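Local coordinates for alpha-acetolactate decarboxylase (Bacillus subtilis subsp. subtilis str. 168, PDB 5XNE), which catalyses the decarboxylation of (2S)-2-acetolactate to (R)-acetoin, a step on the route from pyruvate to butane-2,3-diol, at residues T11-D15 and G16-G20; R208-T212 and A213-N217. All blocks are in the same frame, centred on the assembly; numbering follows the deposited sequence.

Overall arrangement
Contact 1 comes early in the chain and contact 2 near its end, yet their centres lie only about 10 Å apart. Contact 1 is the C-terminal end of helix 10-14 and the loop after it. Contact 2 is the loop after strand 195-208 and helix 213-217. Strand 3-7, which precedes helix 10-14, pairs in parallel with strand 195-208, so the two contacts leave neighbouring strands. They touch directly: Ser12 packs on Phe215 and Val17 on Asp214. Contact 1 is buried, with the side chain of Leu13 about 7 Å from the zinc ion. Contact 2 lies farther out, against the second subunit, so together they span from near the metal to the dimer interface.

Contact 1: residues T11-D15 and G16-G20; sequences TSLLD and GVYDG
Leu13 and Tyr18 cross at about a right angle. Leu13 CD1 lies in the plane of the Tyr18 ring, at its edge, 3.9 Å from Tyr18 CD1. Tyr18 CE1 also comes 3.3 Å from Leu13 O. Gly16 CA sits over one face of the same ring, offset toward the rim. With CG anti to the carbonyl carbon (chi1 -58°), the ring folds back toward Leu13 and Gly16. Its hydroxyl makes a weak hydrogen bond to Val134 O. A serine at Tyr18 would probably leave Leu13 CD1 and Gly16 CA without the ring they pack on, and Val134 O without this partner. On the other side of the turn, Ser12 OG abuts Val17 CB at 3.3 Å. A water bridges the two residues: it lies 2.8 Å from Ser12 OG and donates to Val17 O. Asp15 turns its carboxylate elsewhere, with OD2 accepting from Asn219 N. Two backbone bonds close the turn. Gly16 N donates to Leu13 O at 2.9 Å, and Val17 N donates to Ser12 O at 3.2 Å. Gly16 has a positive phi of 87°, which glycine adopts readily. This is a Schellman motif ending helix 10-14.

Contact 2: residues R208-T212 and A213-N217; sequences RLPNT and ADFFN
The Phe215 ring carries Pro210 on one face. Pro210 CD lies over the ring centre, 3.8 Å from the centroid and 12° off the normal, a CH-pi contact. Pro210 CG reaches further back, 3.5 Å from Phe215 CG. At the far end of the ring, Leu209 CD2 meets Phe215 CZ at 3.8 Å, coming in obliquely. The Phe216 ring is met differently. Pro210 O lies in its plane, at the edge, 3.6 Å from Phe216 CE1. Asn211 OD1 approaches Phe216 CZ obliquely. Phe215 CG is anti to the backbone N, which carries its ring back across Pro210.

Thr212 is the N-cap of helix 213-217. Thr212 OG1 accepts from Phe215 N at 3.0 Å, with an N-H...O angle of 154°. Its chi1 of 64° places OG1 between the backbone N and the carbonyl carbon, turned to the first turn of the helix. OG1 also lies close against Phe215 CB, at 3.2 Å, as well as accepting from the amide of that residue. Thr212 O takes the next amide, Phe216 N, at 2.9 Å in a nearly straight bond. Just before the cap, Asn211 centres an inverse gamma turn, and its backbone N donates to Asp21 OD2. The second subunit meets the helix as well: Leu108 of that chain packs on both phenylalanines, and its Ser105 and Asn107 side chains hydrogen-bond Phe216 O and Phe215 O respectively.

Contact 1: residues T11-D15 and G16-G20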
loop_
_atom_site.group_PDB
_atom_site.type_symbol
_atom_site.label_atom_id
_atom_site.label_comp_id
_atom_site.label_asym_id
_atom_site.label_seq_id
_atom_site.Cartn_x
_atom_site.Cartn_y
_atom_site.Cartn_z
ATOM N N THR B 11 -3.211 -7.193 -7.896
ATOM C CA THR B 11 -4.080 -6.853 -9.020
ATOM C C THR B 11 -3.346 -6.914 -10.365
ATOM O O THR B 11 -3.982 -7.172 -11.395
ATOM C CB THR B 11 -4.712 -5.488 -8.849
ATOM O OG1 THR B 11 -3.689 -4.501 -8.689
ATOM C CG2 THR B 11 -5.658 -5.492 -7.629
ATOM N N SER B 12 -2.028 -6.705 -10.379
ATOM C CA SER B 12 -1.273 -6.895 -11.626
ATOM C C SER B 12 -1.229 -8.370 -12.001
ATOM O O SER B 12 -1.363 -8.732 -13.188
ATOM C CB SER B 12 0.145 -6.306 -11.510
ATOM O OG SER B 12 0.866 -6.412 -12.745
ATOM N N LEU B 13 -1.061 -9.234 -11.001
ATOM C CA LEU B 13 -1.128 -10.662 -11.236
ATOM C C LEU B 13 -2.511 -11.068 -11.777
ATOM O O LEU B 13 -2.607 -11.850 -12.729
ATOM C CB LEU B 13 -0.796 -11.426 -9.946
ATOM C CG LEU B 13 -0.083 -12.768 -10.064
ATOM C CD1 LEU B 13 1.299 -12.652 -10.714
ATOM C CD2 LEU B 13 -0.007 -13.433 -8.691
ATOM N N LEU B 14 -3.577 -10.507 -11.204
ATOM C CA LEU B 14 -4.931 -10.794 -11.676
ATOM C C LEU B 14 -5.070 -10.493 -13.162
ATOM O O LEU B 14 -5.737 -11.234 -13.885
ATOM C CB LEU B 14 -5.965 -9.985 -10.894
ATOM C CG LEU B 14 -6.274 -10.362 -9.448
ATOM C CD1 LEU B 14 -7.370 -9.436 -8.913
ATOM C CD2 LEU B 14 -6.683 -11.829 -9.333
ATOM N N ASP B 15 -4.419 -9.418 -13.607
ATOM C CA ASP B 15 -4.510 -8.966 -14.998
ATOM C C ASP B 15 -3.621 -9.784 -15.946
ATOM O O ASP B 15 -3.540 -9.491 -17.139
ATOM C CB ASP B 15 -4.142 -7.482 -15.096
ATOM C CG ASP B 15 -4.482 -6.878 -16.460
ATOM O OD1 ASP B 15 -5.604 -7.123 -16.952
ATOM O OD2 ASP B 15 -3.626 -6.183 -17.042
ATOM N N GLY B 16 -2.946 -10.802 -15.421
ATOM C CA GLY B 16 -2.171 -11.692 -16.266
ATOM C C GLY B 16 -0.758 -11.217 -16.533
ATOM O O GLY B 16 -0.100 -11.672 -17.468
ATOM N N VAL B 17 -0.274 -10.302 -15.706
ATOM C CA VAL B 17 1.107 -9.867 -15.808
ATOM C C VAL B 17 1.933 -10.855 -15.000
ATOM O O VAL B 17 2.108 -10.702 -13.793
ATOM C CB VAL B 17 1.294 -8.434 -15.300
ATOM C CG1 VAL B 17 2.754 -8.029 -15.321
ATOM C CG2 VAL B 17 0.463 -7.476 -16.154
ATOM N N TYR B 18 2.418 -11.889 -15.667
ATOM C CA TYR B 18 3.126 -12.956 -14.957
ATOM C C TYR B 18 4.637 -12.845 -15.045
ATOM O O TYR B 18 5.345 -13.659 -14.460
ATOM C CB TYR B 18 2.690 -14.325 -15.480
ATOM C CG TYR B 18 1.208 -14.577 -15.357
ATOM C CD1 TYR B 18 0.486 -14.097 -14.268
ATOM C CD2 TYR B 18 0.518 -15.276 -16.341
ATOM C CE1 TYR B 18 -0.888 -14.323 -14.154
ATOM C CE2 TYR B 18 -0.846 -15.502 -16.237
ATOM C CZ TYR B 18 -1.546 -15.022 -15.151
ATOM O OH TYR B 18 -2.898 -15.241 -15.050
ATOM N N ASP B 19 5.137 -11.847 -15.761
ATOM C CA ASP B 19 6.579 -11.671 -15.912
ATOM C C ASP B 19 7.021 -10.400 -15.198
ATOM O O ASP B 19 6.665 -9.305 -15.625
ATOM C CB ASP B 19 6.970 -11.601 -17.394
ATOM C CG ASP B 19 6.823 -12.936 -18.122
ATOM O OD1 ASP B 19 6.298 -13.912 -17.548
ATOM O OD2 ASP B 19 7.239 -12.989 -19.291
ATOM N N GLY B 20 7.770 -10.533 -14.106
ATOM C CA GLY B 20 8.323 -9.366 -13.440
ATOM C C GLY B 20 9.816 -9.229 -13.678
ATOM O O GLY B 20 10.404 -9.997 -14.440
HETATM O O HOH W 1 2.253 -8.703 -12.084
#

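Contact 2: residues R208-T212 and A213-N217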
loop_
_atom_site.group_PDB
_atom_site.type_symbol
_atom_site.label_atom_id
_atom_site.label_comp_id
_atom_site.label_asym_id
_atom_site.label_seq_id
_atom_site.Cartn_x
_atom_site.Cartn_y
_atom_site.Cartn_z
ATOM N N ARG B 208 7.453 -2.189 -3.964
ATOM C CA ARG B 208 8.354 -1.953 -5.097
ATOM C C ARG B 208 7.652 -2.308 -6.401
ATOM O O ARG B 208 7.218 -3.441 -6.591
ATOM C CB ARG B 208 9.626 -2.779 -4.932
ATOM C CG ARG B 208 10.518 -2.832 -6.162
ATOM C CD ARG B 208 11.042 -1.456 -6.551
ATOM N NE ARG B 208 12.300 -1.582 -7.285
ATOM C CZ ARG B 208 12.397 -1.965 -8.554
ATOM N NH1 ARG B 208 11.313 -2.265 -9.244
ATOM N NH2 ARG B 208 13.588 -2.057 -9.135
ATOM N N LEU B 209 7.518 -1.332 -7.291
ATOM C CA LEU B 209 6.875 -1.573 -8.585
ATOM C C LEU B 209 7.907 -1.976 -9.634
ATOM O O LEU B 209 9.001 -1.427 -9.669
ATOM C CB LEU B 209 6.125 -0.320 -9.042
ATOM C CG LEU B 209 5.181 0.238 -7.964
ATOM C CD1 LEU B 209 4.583 1.579 -8.405
ATOM C CD2 LEU B 209 4.117 -0.809 -7.677
ATOM N N PRO B 210 7.555 -2.943 -10.491
ATOM C CA PRO B 210 8.521 -3.397 -11.501
ATOM C C PRO B 210 8.730 -2.384 -12.615
ATOM O O PRO B 210 7.812 -1.651 -12.969
ATOM C CB PRO B 210 7.891 -4.676 -12.055
ATOM C CG PRO B 210 6.432 -4.550 -11.784
ATOM C CD PRO B 210 6.273 -3.668 -10.558
ATOM N N ASN B 211 9.942 -2.359 -13.158
ATOM C CA ASN B 211 10.248 -1.492 -14.280
ATOM C C ASN B 211 10.063 -2.274 -15.567
ATOM O O ASN B 211 11.017 -2.519 -16.302
ATOM C CB ASN B 211 11.668 -0.956 -14.161
ATOM C CG ASN B 211 11.953 0.139 -15.152
ATOM O OD1 ASN B 211 11.064 0.902 -15.518
ATOM N ND2 ASN B 211 13.199 0.228 -15.588
ATOM N N THR B 212 8.832 -2.704 -15.803
ATOM C CA THR B 212 8.513 -3.486 -16.997
ATOM C C THR B 212 7.409 -2.815 -17.794
ATOM O O THR B 212 6.476 -2.212 -17.239
ATOM C CB THR B 212 8.051 -4.903 -16.669
ATOM O OG1 THR B 212 6.821 -4.829 -15.948
ATOM C CG2 THR B 212 9.103 -5.657 -15.836
ATOM N N ALA B 213 7.496 -2.926 -19.112
ATOM C CA ALA B 213 6.439 -2.391 -19.941
ATOM C C ALA B 213 5.111 -3.085 -19.623
ATOM O O ALA B 213 4.062 -2.446 -19.631
ATOM C CB ALA B 213 6.790 -2.539 -21.417
ATOM N N ASP B 214 5.161 -4.385 -19.323
ATOM C CA ASP B 214 3.956 -5.139 -18.974
ATOM C C ASP B 214 3.235 -4.530 -17.776
ATOM O O ASP B 214 2.018 -4.392 -17.779
ATOM C CB ASP B 214 4.294 -6.598 -18.660
ATOM C CG ASP B 214 4.676 -7.385 -19.884
ATOM O OD1 ASP B 214 4.282 -6.976 -20.996
ATOM O OD2 ASP B 214 5.364 -8.419 -19.725
ATOM N N PHE B 215 3.992 -4.165 -16.752
ATOM C CA PHE B 215 3.364 -3.563 -15.588
ATOM C C PHE B 215 2.893 -2.149 -15.908
ATOM O O PHE B 215 1.788 -1.764 -15.537
ATOM C CB PHE B 215 4.313 -3.533 -14.390
ATOM C CG PHE B 215 3.687 -2.920 -13.171
ATOM C CD1 PHE B 215 2.843 -3.675 -12.363
ATOM C CD2 PHE B 215 3.903 -1.583 -12.855
ATOM C CE1 PHE B 215 2.234 -3.107 -11.247
ATOM C CE2 PHE B 215 3.290 -1.000 -11.736
ATOM C CZ PHE B 215 2.461 -1.771 -10.937
ATOM N N PHE B 216 3.735 -1.369 -16.582
ATOM C CA PHE B 216 3.366 0.004 -16.948
ATOM C C PHE B 216 2.036 0.042 -17.716
ATOM O O PHE B 216 1.183 0.918 -17.490
ATOM C CB PHE B 216 4.447 0.654 -17.813
ATOM C CG PHE B 216 5.605 1.234 -17.044
ATOM C CD1 PHE B 216 6.140 0.578 -15.935
ATOM C CD2 PHE B 216 6.185 2.430 -17.455
ATOM C CE1 PHE B 216 7.211 1.107 -15.254
ATOM C CE2 PHE B 216 7.272 2.978 -16.768
ATOM C CZ PHE B 216 7.789 2.314 -15.673
ATOM N N ASN B 217 1.869 -0.917 -18.627
ATOM C CA ASN B 217 0.712 -0.947 -19.523
ATOM C C ASN B 217 -0.482 -1.760 -19.016
ATOM O O ASN B 217 -1.521 -1.819 -19.678
ATOM C CB ASN B 217 1.144 -1.488 -20.892
ATOM C CG ASN B 217 2.099 -0.560 -21.605
ATOM O OD1 ASN B 217 2.031 0.657 -21.447
ATOM N ND2 ASN B 217 3.003 -1.134 -22.406
#